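Xanthomonas outer protein D (Xanthomonas euvesicatoria, PDB 2OIX) is a secreted type III effector and cysteine protease that removes SUMO from its conjugates, present here as an inactive variant of its catalytic domain. Local coordinates at residues A91-S96 with T122-A128. The protein carries 1 engineered substitution. Residues are numbered along the deposited sequence; the frame is centred on the assembly and turned at random.
Sequences AYHYDS and THEMPIA
Residues 91-94 and 123-125 pair as parallel strands, with His93 binding the second strand through both its N and its O: His93 N reaches His123 O at 2.8 Å in a nearly straight bond, and Met125 N returns to His93 O. One step earlier His123 N donates to Ala91 O. On one face of the sheet the His93 ring lies alongside the Glu124 side chain. Its ND1-H gives a hydrogen bond to Glu124 OE1 at 3.1 Å, in the ring plane and on the syn side of a carboxylate turned 69° from the ring. A bend at chi2 (68°) folds the glutamate back to this edge. Arg105 forms a salt bridge to the same OE1, while Ser77 holds His93 NE2, so the imidazole is fixed at both nitrogens. Water 2 links Glu124 OE2 with Asp95 OD1; Asp95 OD2 in turn accepts from His75. The strands belong to a beta-alpha-beta unit whose connecting helix, 102-114, packs on the His93 face, in the Ulp1-family catalytic domain; strand 123-125 forms one edge of the mixed sheet. On the other face the Met125 side chain runs alongside both Tyr92 and Tyr94. Its CG lies over the Tyr94 ring, with CB 3.4 Å from Tyr94 CE1, and its SD sits at the edge of the Tyr92 ring, 5.2 Å from the centroid, a Met-aromatic contact. Tyr92 and His123 run side by side, their rings slid apart with little overlap. Beyond the strands the Ile127 side chain points toward 91-96, with CD1 3.7 Å from Tyr94 CB and CG2 against the Asp95 carbonyl oxygen.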
loop_
_atom_site.group_PDB
_atom_site.type_symbol
_atom_site.label_atom_id
_atom_site.label_comp_id
_atom_site.label_asym_id
_atom_site.label_seq_id
_atom_site.Cartn_x
_atom_site.Cartn_y
_atom_site.Cartn_z
ATOM N N ALA A 91 -8.815 5.070 -6.023
ATOM C CA ALA A 91 -8.068 3.880 -5.586
ATOM C C ALA A 91 -7.167 3.425 -6.730
ATOM O O ALA A 91 -7.576 3.490 -7.927
ATOM C CB ALA A 91 -9.084 2.791 -5.158
ATOM N N TYR A 92 -5.919 3.029 -6.405
ATOM C CA TYR A 92 -4.881 2.759 -7.365
ATOM C C TYR A 92 -4.199 1.448 -6.989
ATOM O O TYR A 92 -3.788 1.269 -5.831
ATOM C CB TYR A 92 -3.792 3.838 -7.307
ATOM C CG TYR A 92 -4.369 5.249 -7.448
ATOM C CD1 TYR A 92 -4.540 5.839 -8.733
ATOM C CD2 TYR A 92 -4.714 6.005 -6.310
ATOM C CE1 TYR A 92 -5.096 7.160 -8.864
ATOM C CE2 TYR A 92 -5.275 7.351 -6.439
ATOM C CZ TYR A 92 -5.464 7.869 -7.723
ATOM O OH TYR A 92 -5.934 9.115 -7.873
ATOM N N HIS A 93 -4.136 0.522 -7.937
ATOM C CA HIS A 93 -3.429 -0.749 -7.711
ATOM C C HIS A 93 -2.159 -0.884 -8.540
ATOM O O HIS A 93 -2.199 -0.732 -9.778
ATOM C CB HIS A 93 -4.416 -1.925 -7.949
ATOM C CG HIS A 93 -3.831 -3.270 -7.610
ATOM N ND1 HIS A 93 -3.817 -4.327 -8.495
ATOM C CD2 HIS A 93 -3.250 -3.730 -6.471
ATOM C CE1 HIS A 93 -3.218 -5.368 -7.938
ATOM N NE2 HIS A 93 -2.848 -5.027 -6.714
ATOM N N TYR A 94 -1.036 -1.169 -7.868
ATOM C CA TYR A 94 0.294 -1.314 -8.482
ATOM C C TYR A 94 0.758 -2.758 -8.281
ATOM O O TYR A 94 0.882 -3.242 -7.140
ATOM C CB TYR A 94 1.314 -0.346 -7.874
ATOM C CG TYR A 94 0.878 1.150 -7.841
ATOM C CD1 TYR A 94 1.250 2.002 -8.871
ATOM C CD2 TYR A 94 0.197 1.698 -6.755
ATOM C CE1 TYR A 94 0.919 3.359 -8.875
ATOM C CE2 TYR A 94 -0.165 3.080 -6.724
ATOM C CZ TYR A 94 0.231 3.908 -7.805
ATOM O OH TYR A 94 -0.090 5.243 -7.824
ATOM N N ASP A 95 0.939 -3.442 -9.395
ATOM C CA ASP A 95 1.436 -4.820 -9.377
ATOM C C ASP A 95 2.664 -4.936 -10.268
ATOM O O ASP A 95 2.615 -4.613 -11.450
ATOM C CB ASP A 95 0.298 -5.751 -9.826
ATOM C CG ASP A 95 0.670 -7.241 -9.737
ATOM O OD1 ASP A 95 -0.249 -8.083 -9.819
ATOM O OD2 ASP A 95 1.867 -7.592 -9.618
ATOM N N SER A 96 3.775 -5.405 -9.717
ATOM C CA SER A 96 4.988 -5.364 -10.417
ATOM C C SER A 96 5.214 -6.656 -11.213
ATOM O O SER A 96 6.269 -6.821 -11.900
ATOM C CB SER A 96 6.081 -5.163 -9.390
ATOM O OG SER A 96 6.108 -6.235 -8.462
ATOM N N THR A 122 -11.192 1.051 -9.198
ATOM C CA THR A 122 -9.736 1.010 -8.922
ATOM C C THR A 122 -8.907 1.014 -10.213
ATOM O O THR A 122 -9.142 0.184 -11.122
ATOM C CB THR A 122 -9.337 -0.243 -8.059
ATOM O OG1 THR A 122 -10.095 -0.257 -6.832
ATOM C CG2 THR A 122 -7.844 -0.293 -7.802
ATOM N N HIS A 123 -7.936 1.916 -10.298
ATOM C CA HIS A 123 -7.147 2.052 -11.504
ATOM C C HIS A 123 -6.025 1.055 -11.454
ATOM O O HIS A 123 -5.329 0.979 -10.441
ATOM C CB HIS A 123 -6.570 3.464 -11.624
ATOM C CG HIS A 123 -7.597 4.546 -11.663
ATOM N ND1 HIS A 123 -8.256 4.890 -12.819
ATOM C CD2 HIS A 123 -8.075 5.365 -10.697
ATOM C CE1 HIS A 123 -9.101 5.878 -12.566
ATOM N NE2 HIS A 123 -9.018 6.179 -11.282
ATOM N N GLU A 124 -5.847 0.249 -12.496
ATOM C CA GLU A 124 -4.640 -0.576 -12.571
ATOM C C GLU A 124 -3.469 0.270 -13.075
ATOM O O GLU A 124 -3.405 0.604 -14.263
ATOM C CB GLU A 124 -4.846 -1.789 -13.495
ATOM C CG GLU A 124 -3.772 -2.864 -13.364
ATOM C CD GLU A 124 -3.792 -3.605 -11.994
ATOM O OE1 GLU A 124 -4.842 -3.634 -11.318
ATOM O OE2 GLU A 124 -2.749 -4.158 -11.613
ATOM N N MET A 125 -2.521 0.569 -12.189
ATOM C CA MET A 125 -1.476 1.557 -12.470
ATOM C C MET A 125 -0.150 0.952 -12.844
ATOM O O MET A 125 0.193 -0.119 -12.357
ATOM C CB MET A 125 -1.273 2.450 -11.256
ATOM C CG MET A 125 -2.524 3.178 -10.839
ATOM S SD MET A 125 -2.910 4.514 -11.936
ATOM C CE MET A 125 -1.652 5.732 -11.543
ATOM N N PRO A 126 0.607 1.648 -13.719
ATOM C CA PRO A 126 1.956 1.190 -14.023
ATOM C C PRO A 126 2.938 1.410 -12.863
ATOM O O PRO A 126 2.957 2.476 -12.176
ATOM C CB PRO A 126 2.347 2.010 -15.255
ATOM C CG PRO A 126 1.562 3.291 -15.141
ATOM C CD PRO A 126 0.252 2.888 -14.451
ATOM N N ILE A 127 3.746 0.373 -12.665
ATOM C CA ILE A 127 4.827 0.369 -11.707
ATOM C C ILE A 127 5.974 -0.403 -12.361
ATOM O O ILE A 127 5.732 -1.322 -13.144
ATOM C CB ILE A 127 4.402 -0.303 -10.401
ATOM C CG1 ILE A 127 5.523 -0.249 -9.362
ATOM C CG2 ILE A 127 3.918 -1.749 -10.674
ATOM C CD1 ILE A 127 5.023 -0.338 -7.931
ATOM N N ALA A 128 7.205 -0.020 -12.047
ATOM C CA ALA A 128 8.373 -0.757 -12.538
ATOM C C ALA A 128 8.086 -2.265 -12.452
ATOM O O ALA A 128 7.559 -2.745 -11.430
ATOM C CB ALA A 128 9.606 -0.396 -11.725
HETATM O O HOH W 1 -0.406 -2.495 -11.850
HETATM O O HOH W 2 -2.659 -7.253 -10.639
#